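Side-chain contacts in cytochrome cL (Hyphomicrobium denitrificans, PDB 2D0W), which binds heme covalently and transfers electrons in the periplasm, probably as the electron acceptor of methanol dehydrogenase in methanol oxidation: residues T86-L91 with K117-I122; G46-G51 with K150-T155; W80-N85 with G97-M102. One frame throughout, in Å; residues are numbered along the deposited sequence.

How the interactions relate
Following the chain from the N terminus, G46-G51 comes first, on helix 48-58, and its partner K150-T155 comes last, so interaction 2 closes a long loop that encloses the other two contacts. Within that loop, W80-N85 meets G97-M102 in interaction 3, which spans helix 88-97. T86-L91, at the start of that same helix, pairs onward with K117-I122 in interaction 1, so interactions 1 and 3 cross along the sequence. Both also reach the heme, interaction 1 at its methyl and vinyl groups and interaction 3 around the propionates. Helix 112-124 links interactions 1 and 2, since W121 packs on W152 and A120 on L48, while interactions 2 and 3 do not touch.

Interaction 1 of 3, residues T86-L91 with K117-I122; sequences TTDKGL and KLIAWI. With HEM (protoporphyrin IX containing Fe), chain H.
I119 and I122, one turn apart on helix 112-124, meet D88 and L91 at the start of helix 88-97 through a small, wholly buried and largely apolar contact. Just before them, L118 turns its CD2 to the heme, lying 3.9 Å from its vinyl atom CBB. I119 offers its CG2 branch, placed anti to the backbone N; L91 CD2 lies 4.0 Å from this methyl, the two side chains running past one another in opposing senses. The same I119 CG2 is 3.9 Å from D88 OD2, a carboxylate oxygen whose charge is met by R123 in a salt bridge, which probably lets the aspartate lie beside a hydrocarbon. I122 then meets L91 tip to tip, its CG2 3.8 Å from L91 CD2, while its CD1 reaches heme methyl CMB at 3.6 Å. L91 forks between protein and cofactor, its CD1 close to heme methyl CMA, and a branched leucine suits that double task. T87 caps helix 88-97, its OG1 accepting from G90 N at 3.1 Å. Helix 112-124 thus lies between two others of the cytochrome c core: I119 and I122 also touch I95 of helix 88-97, while A120 and W121 rest on helix 48-58.

Interaction 2 of 3, residues G46-G51 with K150-T155; sequences GCLPKG and KAWEAT. With ZN (zinc ion), chain F.
W152 reaches out from helix 149-161 to lay the far end of its indole against L48 and P49, on helix 48-58. At CB the chain leaves the helix with CG anti to the backbone N (chi1 179°), which carries the ring toward helix 48-58; the CA atoms of W152 and P49 are 10.1 Å apart. Along the five-membered ring, NE1 gives its N-H to E52, a residue of helix 48-58 seen to bind zinc in crystals of this protein. The six-membered ring continues the reach: its CZ2 packs on CZ3 of W121 of helix 112-124, the ring planes about 50° apart, so that the indole lies among three helices. At the tip, CH2 comes within 3.7 Å of L48 CB, approached obliquely. P49 N lies at the ring edge, 4.2 Å from W152 CH2, and P49 CD is 4.3 Å from the same CH2. Proline probably suits the place because its nitrogen, closed into the ring, has no hydrogen to leave without a partner beside the aromatic edge. The next residue, E153, binds a zinc ion through OE1 at 2.2 Å, on the same side as the indole NE1, with a water as a further ligand. Nearby, the disulfide of C47 with C165 ties G46-G51 to the chain beyond helix 149-161. Across the two segments there is no hydrogen bond, so the carbon tip of the indole meets L48 and P49 by apolar, van der Waals contact; tryptophan suits the place, since it brings a large apolar ring end to L48 and P49 and an N-H to E52.

Interaction 3 of 3, residues W80-N85 with G97-M102; sequences WTYPKN and GGANGM. With HEM (protoporphyrin IX containing Fe), chain H.
Propionate oxygen O1D of the heme is gripped from two loops at once: Y82 OH donates to it over a very short 2.5 Å, and N100 N reaches it at 2.8 Å with an N-H...O angle of 159°. With Y82 CG beside the backbone N and anti to the carbonyl carbon (chi1 -58°), the phenol is sent toward O1D, ring edge to this carboxylate, while the small A99 CB sits 4.1 Å from Y82 CE2. The N100 side chain crosses that of Y82 at about a right angle, OD1 3.3 Å from Y82 OH, with amide and ring planes 69° apart. Such anchoring of both propionates belongs to a heme pocket of the cytochrome c kind, with M103 and H63 as axial ligands. The second propionate is held by W80-N85: T81 N bonds O2A at 2.7 Å, while O1A accepts from Y82 N at 3.1 Å and from N85 ND2 at 2.7 Å. With Y82 replaced by a phenylalanine, O1D would probably lose one of its two donors and the propionate could swing more freely. W80 sets its ring edge beside the carboxylate of O1A and O2A, and N85 CB sits over one face of that indole, toward its rim.

Interaction 1 of 3, residues T86-L91 with K117-I122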
loop_
_atom_site.group_PDB
_atom_site.type_symbol
_atom_site.label_atom_id
_atom_site.label_comp_id
_atom_site.label_asym_id
_atom_site.label_seq_id
_atom_site.Cartn_x
_atom_site.Cartn_y
_atom_site.Cartn_z
ATOM N N THR A 86 -8.275 -5.124 -3.495
ATOM C CA THR A 86 -7.409 -5.855 -4.431
ATOM C C THR A 86 -6.868 -4.941 -5.560
ATOM O O THR A 86 -6.027 -5.355 -6.367
ATOM C CB THR A 86 -8.141 -7.106 -5.057
ATOM O OG1 THR A 86 -9.244 -6.696 -5.887
ATOM C CG2 THR A 86 -8.631 -8.078 -3.997
ATOM N N THR A 87 -7.380 -3.717 -5.656
ATOM C CA THR A 87 -6.823 -2.694 -6.550
ATOM C C THR A 87 -6.078 -1.676 -5.697
ATOM O O THR A 87 -6.469 -1.421 -4.526
ATOM C CB THR A 87 -7.942 -2.005 -7.396
ATOM O OG1 THR A 87 -8.725 -1.142 -6.568
ATOM C CG2 THR A 87 -8.901 -3.042 -7.980
ATOM N N ASP A 88 -5.037 -1.055 -6.258
ATOM C CA ASP A 88 -4.296 -0.021 -5.523
ATOM C C ASP A 88 -5.186 1.160 -5.262
ATOM O O ASP A 88 -5.075 1.776 -4.224
ATOM C CB ASP A 88 -3.024 0.430 -6.260
ATOM C CG ASP A 88 -1.971 -0.678 -6.318
ATOM O OD1 ASP A 88 -1.098 -0.604 -7.180
ATOM O OD2 ASP A 88 -2.037 -1.635 -5.541
ATOM N N LYS A 89 -6.103 1.444 -6.189
ATOM C CA LYS A 89 -7.014 2.580 -6.001
ATOM C C LYS A 89 -7.886 2.408 -4.762
ATOM O O LYS A 89 -8.056 3.369 -3.990
ATOM C CB LYS A 89 -7.867 2.822 -7.241
ATOM C CG LYS A 89 -8.415 4.221 -7.316
ATOM C CD LYS A 89 -9.862 4.264 -6.954
ATOM C CE LYS A 89 -10.719 4.588 -8.151
ATOM N NZ LYS A 89 -10.635 6.016 -8.444
ATOM N N GLY A 90 -8.441 1.209 -4.589
ATOM C CA GLY A 90 -9.289 0.897 -3.427
ATOM C C GLY A 90 -8.547 0.928 -2.114
ATOM O O GLY A 90 -9.038 1.490 -1.136
ATOM N N LEU A 91 -7.370 0.312 -2.088
ATOM C CA LEU A 91 -6.503 0.305 -0.920
ATOM C C LEU A 91 -6.129 1.737 -0.515
ATOM O O LEU A 91 -6.250 2.145 0.667
ATOM C CB LEU A 91 -5.247 -0.574 -1.197
ATOM C CG LEU A 91 -4.302 -0.779 -0.019
ATOM C CD1 LEU A 91 -5.125 -1.185 1.142
ATOM C CD2 LEU A 91 -3.215 -1.836 -0.267
ATOM N N LYS A 117 4.380 4.111 -1.064
ATOM C CA LYS A 117 5.398 3.172 -0.602
ATOM C C LYS A 117 4.805 2.260 0.468
ATOM O O LYS A 117 5.101 1.084 0.594
ATOM C CB LYS A 117 6.587 3.936 -0.007
ATOM C CG LYS A 117 7.448 4.711 -1.023
ATOM C CD LYS A 117 8.492 5.543 -0.243
ATOM C CE LYS A 117 9.544 6.137 -1.121
ATOM N NZ LYS A 117 8.870 7.001 -2.085
ATOM N N LEU A 118 3.958 2.844 1.281
ATOM C CA LEU A 118 3.188 2.039 2.251
ATOM C C LEU A 118 2.394 0.948 1.524
ATOM O O LEU A 118 2.377 -0.211 1.939
ATOM C CB LEU A 118 2.219 2.944 3.015
ATOM C CG LEU A 118 1.184 2.261 3.921
ATOM C CD1 LEU A 118 1.835 1.284 4.907
ATOM C CD2 LEU A 118 0.316 3.358 4.622
ATOM N N ILE A 119 1.698 1.330 0.467
ATOM C CA ILE A 119 0.858 0.358 -0.284
ATOM C C ILE A 119 1.792 -0.737 -0.908
ATOM O O ILE A 119 1.488 -1.925 -0.871
ATOM C CB ILE A 119 0.037 1.105 -1.326
ATOM C CG1 ILE A 119 -1.106 1.873 -0.656
ATOM C CG2 ILE A 119 -0.516 0.159 -2.443
ATOM C CD1 ILE A 119 -1.848 2.921 -1.566
ATOM N N ALA A 120 2.947 -0.349 -1.433
ATOM C CA ALA A 120 3.903 -1.333 -1.992
ATOM C C ALA A 120 4.300 -2.329 -0.935
ATOM O O ALA A 120 4.450 -3.522 -1.219
ATOM C CB ALA A 120 5.166 -0.653 -2.547
ATOM N N TRP A 121 4.476 -1.853 0.298
ATOM C CA TRP A 121 4.828 -2.773 1.430
ATOM C C TRP A 121 3.686 -3.721 1.705
ATOM O O TRP A 121 3.922 -4.901 1.903
ATOM C CB TRP A 121 5.155 -2.034 2.746
ATOM C CG TRP A 121 5.500 -2.959 3.897
ATOM C CD1 TRP A 121 4.825 -3.106 5.095
ATOM C CD2 TRP A 121 6.590 -3.866 3.946
ATOM N NE1 TRP A 121 5.454 -4.043 5.886
ATOM C CE2 TRP A 121 6.541 -4.527 5.199
ATOM C CE3 TRP A 121 7.622 -4.189 3.054
ATOM C CZ2 TRP A 121 7.483 -5.509 5.573
ATOM C CZ3 TRP A 121 8.559 -5.185 3.432
ATOM C CH2 TRP A 121 8.468 -5.818 4.682
ATOM N N ILE A 122 2.453 -3.179 1.816
ATOM C CA ILE A 122 1.279 -4.019 2.018
ATOM C C ILE A 122 1.151 -5.114 0.951
ATOM O O ILE A 122 0.857 -6.262 1.271
ATOM C CB ILE A 122 -0.049 -3.174 2.144
ATOM C CG1 ILE A 122 0.017 -2.274 3.393
ATOM C CG2 ILE A 122 -1.292 -4.108 2.110
ATOM C CD1 ILE A 122 -1.082 -1.165 3.392
HETATM C CHA HEM H . -9.451 -2.174 8.186
HETATM C CHB HEM H . -5.121 -0.667 6.523
HETATM C CHC HEM H . -4.071 1.561 10.730
HETATM C CHD HEM H . -7.747 -0.966 12.645
HETATM C C1A HEM H . -8.406 -1.908 7.298
HETATM C C2A HEM H . -8.343 -2.175 5.866
HETATM C C3A HEM H . -7.144 -1.783 5.435
HETATM C C4A HEM H . -6.389 -1.217 6.545
HETATM C CMA HEM H . -6.576 -1.887 3.982
HETATM C CAA HEM H . -9.443 -2.866 5.030
HETATM C CBA HEM H . -9.186 -4.378 5.156
HETATM C CGA HEM H . -10.090 -5.202 4.246
HETATM O O1A HEM H . -10.700 -4.639 3.305
HETATM O O2A HEM H . -10.193 -6.429 4.483
HETATM C C1B HEM H . -4.477 0.112 7.492
HETATM C C2B HEM H . -3.197 0.827 7.430
HETATM C C3B HEM H . -2.985 1.455 8.483
HETATM C C4B HEM H . -4.024 1.180 9.428
HETATM C CMB HEM H . -2.293 0.699 6.205
HETATM C CAB HEM H . -1.953 2.578 8.671
HETATM C CBB HEM H . -1.898 3.581 7.850
HETATM C C1C HEM H . -4.969 1.050 11.641
HETATM C C2C HEM H . -5.135 1.461 13.050
HETATM C C3C HEM H . -6.098 0.725 13.573
HETATM C C4C HEM H . -6.692 -0.094 12.503
HETATM C CMC HEM H . -3.999 2.151 13.789
HETATM C CAC HEM H . -6.481 0.472 15.067
HETATM C CBC HEM H . -6.557 1.525 15.835
HETATM C C1D HEM H . -8.606 -1.445 11.676
HETATM C C2D HEM H . -9.910 -2.040 11.901
HETATM C C3D HEM H . -10.447 -2.405 10.521
HETATM C C4D HEM H . -9.412 -2.027 9.577
HETATM C CMD HEM H . -10.612 -2.245 13.278
HETATM C CAD HEM H . -11.824 -3.054 10.133
HETATM C CBD HEM H . -12.621 -1.852 9.617
HETATM C CGD HEM H . -13.843 -2.230 8.818
HETATM O O1D HEM H . -14.524 -1.340 8.276
HETATM O O2D HEM H . -14.112 -3.434 8.706
HETATM N NA HEM H . -7.195 -1.347 7.655
HETATM N NB HEM H . -4.879 0.330 8.792
HETATM N NC HEM H . -5.969 0.140 11.331
HETATM N ND HEM H . -8.355 -1.486 10.308
HETATM FE FE HEM H . -6.624 -0.503 9.487
#

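Interaction 2 of 3, residues G46-G51 with K150-T155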
loop_
_atom_site.group_PDB
_atom_site.type_symbol
_atom_site.label_atom_id
_atom_site.label_comp_id
_atom_site.label_asym_id
_atom_site.label_seq_id
_atom_site.Cartn_x
_atom_site.Cartn_y
_atom_site.Cartn_z
ATOM N N GLY A 46 13.322 -1.285 -3.985
ATOM C CA GLY A 46 13.989 -0.110 -3.416
ATOM C C GLY A 46 13.055 0.713 -2.532
ATOM O O GLY A 46 13.493 1.384 -1.607
ATOM N N CYS A 47 11.757 0.624 -2.820
ATOM C CA CYS A 47 10.720 1.374 -2.100
ATOM C C CYS A 47 10.230 0.697 -0.812
ATOM O O CYS A 47 9.526 1.310 -0.009
ATOM C CB CYS A 47 9.537 1.584 -3.040
ATOM S SG CYS A 47 10.080 2.368 -4.552
ATOM N N LEU A 48 10.605 -0.571 -0.632
ATOM C CA LEU A 48 10.070 -1.406 0.463
ATOM C C LEU A 48 10.454 -1.068 1.878
ATOM O O LEU A 48 9.551 -0.989 2.724
ATOM C CB LEU A 48 10.221 -2.914 0.181
ATOM C CG LEU A 48 9.545 -3.355 -1.128
ATOM C CD1 LEU A 48 9.913 -4.785 -1.443
ATOM C CD2 LEU A 48 8.020 -3.119 -1.149
ATOM N N PRO A 49 11.772 -0.865 2.169
ATOM C CA PRO A 49 12.132 -0.438 3.539
ATOM C C PRO A 49 11.357 0.788 4.037
ATOM O O PRO A 49 10.928 0.826 5.188
ATOM C CB PRO A 49 13.645 -0.173 3.393
ATOM C CG PRO A 49 14.131 -1.019 2.242
ATOM C CD PRO A 49 12.956 -1.041 1.285
ATOM N N LYS A 50 11.235 1.801 3.202
ATOM C CA LYS A 50 10.460 2.951 3.601
ATOM C C LYS A 50 8.962 2.613 3.845
ATOM O O LYS A 50 8.391 3.011 4.884
ATOM C CB LYS A 50 10.631 4.122 2.659
ATOM C CG LYS A 50 9.781 5.323 3.076
ATOM C CD LYS A 50 10.539 6.194 4.022
ATOM C CE LYS A 50 9.584 7.203 4.667
ATOM N NZ LYS A 50 10.261 7.979 5.735
ATOM N N GLY A 51 8.366 1.821 2.962
ATOM C CA GLY A 51 6.975 1.372 3.176
ATOM C C GLY A 51 6.852 0.644 4.484
ATOM O O GLY A 51 5.936 0.910 5.252
ATOM N N LYS A 150 11.558 -14.105 7.828
ATOM C CA LYS A 150 12.889 -14.637 8.138
ATOM C C LYS A 150 13.928 -14.237 7.108
ATOM O O LYS A 150 14.971 -13.663 7.475
ATOM C CB LYS A 150 12.852 -16.148 8.278
ATOM C CG LYS A 150 12.019 -16.640 9.465
ATOM C CD LYS A 150 11.984 -18.201 9.487
ATOM C CE LYS A 150 11.312 -18.770 8.202
ATOM N NZ LYS A 150 10.943 -20.215 8.363
ATOM N N ALA A 151 13.614 -14.475 5.835
ATOM C CA ALA A 151 14.435 -14.028 4.712
ATOM C C ALA A 151 14.574 -12.521 4.632
ATOM O O ALA A 151 15.650 -12.034 4.317
ATOM C CB ALA A 151 13.875 -14.549 3.373
ATOM N N TRP A 152 13.475 -11.808 4.899
ATOM C CA TRP A 152 13.445 -10.359 4.930
ATOM C C TRP A 152 14.402 -9.787 5.980
ATOM O O TRP A 152 15.117 -8.811 5.719
ATOM C CB TRP A 152 12.024 -9.861 5.242
ATOM C CG TRP A 152 11.943 -8.284 5.321
ATOM C CD1 TRP A 152 11.822 -7.501 6.463
ATOM C CD2 TRP A 152 12.006 -7.354 4.214
ATOM N NE1 TRP A 152 11.801 -6.165 6.118
ATOM C CE2 TRP A 152 11.912 -6.048 4.756
ATOM C CE3 TRP A 152 12.118 -7.502 2.829
ATOM C CZ2 TRP A 152 11.929 -4.898 3.947
ATOM C CZ3 TRP A 152 12.140 -6.359 2.021
ATOM C CH2 TRP A 152 12.041 -5.068 2.589
ATOM N N GLU A 153 14.344 -10.354 7.181
ATOM C CA GLU A 153 15.208 -9.937 8.291
ATOM C C GLU A 153 16.677 -10.325 8.078
ATOM O O GLU A 153 17.559 -9.642 8.577
ATOM C CB GLU A 153 14.748 -10.533 9.623
ATOM C CG GLU A 153 13.287 -10.234 10.099
ATOM C CD GLU A 153 13.019 -8.773 10.494
ATOM O OE1 GLU A 153 12.006 -8.525 11.222
ATOM O OE2 GLU A 153 13.765 -7.862 10.080
ATOM N N ALA A 154 16.920 -11.431 7.376
ATOM C CA ALA A 154 18.282 -11.920 7.126
ATOM C C ALA A 154 18.988 -11.257 5.940
ATOM O O ALA A 154 20.184 -10.964 6.006
ATOM C CB ALA A 154 18.264 -13.428 6.941
ATOM N N THR A 155 18.273 -11.056 4.842
ATOM C CA THR A 155 18.928 -10.672 3.577
ATOM C C THR A 155 18.074 -9.725 2.745
ATOM O O THR A 155 18.593 -8.899 1.991
ATOM C CB THR A 155 19.288 -11.917 2.702
ATOM O OG1 THR A 155 18.109 -12.718 2.484
ATOM C CG2 THR A 155 20.333 -12.774 3.378
HETATM ZN ZN ZN F . 11.494 -6.341 11.343
HETATM O O HOH W 1 9.047 -6.172 11.946
#

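Interaction 3 of 3, residues W80-N85 with G97-M102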
loop_
_atom_site.group_PDB
_atom_site.type_symbol
_atom_site.label_atom_id
_atom_site.label_comp_id
_atom_site.label_asym_id
_atom_site.label_seq_id
_atom_site.Cartn_x
_atom_site.Cartn_y
_atom_site.Cartn_z
ATOM N N TRP A 80 -10.500 -10.103 1.470
ATOM C CA TRP A 80 -10.712 -8.679 1.795
ATOM C C TRP A 80 -12.150 -8.396 2.191
ATOM O O TRP A 80 -13.091 -8.770 1.476
ATOM C CB TRP A 80 -10.323 -7.774 0.618
ATOM C CG TRP A 80 -8.907 -7.917 0.241
ATOM C CD1 TRP A 80 -8.380 -8.802 -0.658
ATOM C CD2 TRP A 80 -7.807 -7.192 0.774
ATOM N NE1 TRP A 80 -7.016 -8.656 -0.731
ATOM C CE2 TRP A 80 -6.640 -7.674 0.140
ATOM C CE3 TRP A 80 -7.684 -6.189 1.737
ATOM C CZ2 TRP A 80 -5.367 -7.178 0.440
ATOM C CZ3 TRP A 80 -6.433 -5.698 2.032
ATOM C CH2 TRP A 80 -5.287 -6.187 1.377
ATOM N N THR A 81 -12.318 -7.722 3.322
ATOM C CA THR A 81 -13.634 -7.215 3.718
ATOM C C THR A 81 -14.254 -6.350 2.649
ATOM O O THR A 81 -15.457 -6.444 2.397
ATOM C CB THR A 81 -13.546 -6.381 5.040
ATOM O OG1 THR A 81 -13.072 -7.231 6.068
ATOM C CG2 THR A 81 -14.923 -5.841 5.478
ATOM N N TYR A 82 -13.448 -5.459 2.064
ATOM C CA TYR A 82 -13.872 -4.564 1.000
ATOM C C TYR A 82 -13.056 -5.015 -0.209
ATOM O O TYR A 82 -11.841 -4.763 -0.278
ATOM C CB TYR A 82 -13.528 -3.122 1.400
ATOM C CG TYR A 82 -14.182 -2.736 2.693
ATOM C CD1 TYR A 82 -15.542 -2.340 2.724
ATOM C CD2 TYR A 82 -13.465 -2.786 3.894
ATOM C CE1 TYR A 82 -16.153 -1.999 3.920
ATOM C CE2 TYR A 82 -14.078 -2.468 5.099
ATOM C CZ TYR A 82 -15.418 -2.085 5.110
ATOM O OH TYR A 82 -15.997 -1.794 6.336
ATOM N N PRO A 83 -13.685 -5.741 -1.131
ATOM C CA PRO A 83 -12.876 -6.342 -2.222
ATOM C C PRO A 83 -12.193 -5.396 -3.251
ATOM O O PRO A 83 -11.256 -5.822 -3.899
ATOM C CB PRO A 83 -13.837 -7.379 -2.873
ATOM C CG PRO A 83 -15.250 -6.928 -2.477
ATOM C CD PRO A 83 -15.122 -6.110 -1.188
ATOM N N LYS A 84 -12.633 -4.151 -3.391
ATOM C CA LYS A 84 -11.872 -3.160 -4.173
ATOM C C LYS A 84 -10.470 -2.871 -3.584
ATOM O O LYS A 84 -9.679 -2.134 -4.178
ATOM C CB LYS A 84 -12.645 -1.842 -4.310
ATOM C CG LYS A 84 -13.747 -1.875 -5.383
ATOM C CD LYS A 84 -14.337 -0.474 -5.679
ATOM C CE LYS A 84 -15.771 -0.591 -6.223
ATOM N NZ LYS A 84 -16.614 0.661 -6.053
ATOM N N ASN A 85 -10.176 -3.455 -2.431
ATOM C CA ASN A 85 -8.830 -3.376 -1.846
ATOM C C ASN A 85 -7.802 -4.286 -2.563
ATOM O O ASN A 85 -6.629 -4.232 -2.271
ATOM C CB ASN A 85 -8.859 -3.597 -0.324
ATOM C CG ASN A 85 -9.430 -2.384 0.452
ATOM O OD1 ASN A 85 -9.358 -1.218 -0.006
ATOM N ND2 ASN A 85 -9.968 -2.652 1.657
ATOM N N GLY A 97 -9.199 7.518 3.427
ATOM C CA GLY A 97 -10.457 7.973 4.015
ATOM C C GLY A 97 -10.903 7.148 5.191
ATOM O O GLY A 97 -11.791 7.575 5.901
ATOM N N GLY A 98 -10.286 5.983 5.413
ATOM C CA GLY A 98 -10.642 5.092 6.529
ATOM C C GLY A 98 -11.777 4.111 6.241
ATOM O O GLY A 98 -12.256 4.038 5.100
ATOM N N ALA A 99 -12.184 3.346 7.274
ATOM C CA ALA A 99 -13.309 2.405 7.158
ATOM C C ALA A 99 -14.278 2.536 8.357
ATOM O O ALA A 99 -14.614 3.652 8.746
ATOM C CB ALA A 99 -12.806 0.957 6.968
ATOM N N ASN A 100 -14.783 1.423 8.902
ATOM C CA ASN A 100 -15.617 1.493 10.132
ATOM C C ASN A 100 -14.770 1.324 11.408
ATOM O O ASN A 100 -13.616 0.849 11.383
ATOM C CB ASN A 100 -16.742 0.439 10.150
ATOM C CG ASN A 100 -17.718 0.565 9.006
ATOM O OD1 ASN A 100 -18.094 -0.445 8.431
ATOM N ND2 ASN A 100 -18.132 1.785 8.668
ATOM N N GLY A 101 -15.367 1.729 12.526
ATOM C CA GLY A 101 -14.821 1.495 13.842
ATOM C C GLY A 101 -13.512 2.199 14.050
ATOM O O GLY A 101 -13.379 3.384 13.766
ATOM N N MET A 102 -12.524 1.446 14.509
ATOM C CA MET A 102 -11.229 2.003 14.850
ATOM C C MET A 102 -10.325 2.308 13.645
ATOM O O MET A 102 -9.286 2.969 13.796
ATOM C CB MET A 102 -10.505 1.050 15.799
ATOM C CG MET A 102 -11.241 0.848 17.102
ATOM S SD MET A 102 -10.977 2.151 18.295
ATOM C CE MET A 102 -12.057 3.496 17.747
HETATM C CHA HEM H . -9.451 -2.174 8.186
HETATM C CHB HEM H . -5.121 -0.667 6.523
HETATM C CHC HEM H . -4.071 1.561 10.730
HETATM C CHD HEM H . -7.747 -0.966 12.645
HETATM C C1A HEM H . -8.406 -1.908 7.298
HETATM C C2A HEM H . -8.343 -2.175 5.866
HETATM C C3A HEM H . -7.144 -1.783 5.435
HETATM C C4A HEM H . -6.389 -1.217 6.545
HETATM C CMA HEM H . -6.576 -1.887 3.982
HETATM C CAA HEM H . -9.443 -2.866 5.030
HETATM C CBA HEM H . -9.186 -4.378 5.156
HETATM C CGA HEM H . -10.090 -5.202 4.246
HETATM O O1A HEM H . -10.700 -4.639 3.305
HETATM O O2A HEM H . -10.193 -6.429 4.483
HETATM C C1B HEM H . -4.477 0.112 7.492
HETATM C C2B HEM H . -3.197 0.827 7.430
HETATM C C3B HEM H . -2.985 1.455 8.483
HETATM C C4B HEM H . -4.024 1.180 9.428
HETATM C CMB HEM H . -2.293 0.699 6.205
HETATM C CAB HEM H . -1.953 2.578 8.671
HETATM C CBB HEM H . -1.898 3.581 7.850
HETATM C C1C HEM H . -4.969 1.050 11.641
HETATM C C2C HEM H . -5.135 1.461 13.050
HETATM C C3C HEM H . -6.098 0.725 13.573
HETATM C C4C HEM H . -6.692 -0.094 12.503
HETATM C CMC HEM H . -3.999 2.151 13.789
HETATM C CAC HEM H . -6.481 0.472 15.067
HETATM C CBC HEM H . -6.557 1.525 15.835
HETATM C C1D HEM H . -8.606 -1.445 11.676
HETATM C C2D HEM H . -9.910 -2.040 11.901
HETATM C C3D HEM H . -10.447 -2.405 10.521
HETATM C C4D HEM H . -9.412 -2.027 9.577
HETATM C CMD HEM H . -10.612 -2.245 13.278
HETATM C CAD HEM H . -11.824 -3.054 10.133
HETATM C CBD HEM H . -12.621 -1.852 9.617
HETATM C CGD HEM H . -13.843 -2.230 8.818
HETATM O O1D HEM H . -14.524 -1.340 8.276
HETATM O O2D HEM H . -14.112 -3.434 8.706
HETATM N NA HEM H . -7.195 -1.347 7.655
HETATM N NB HEM H . -4.879 0.330 8.792
HETATM N NC HEM H . -5.969 0.140 11.331
HETATM N ND HEM H . -8.355 -1.486 10.308
HETATM FE FE HEM H . -6.624 -0.503 9.487
#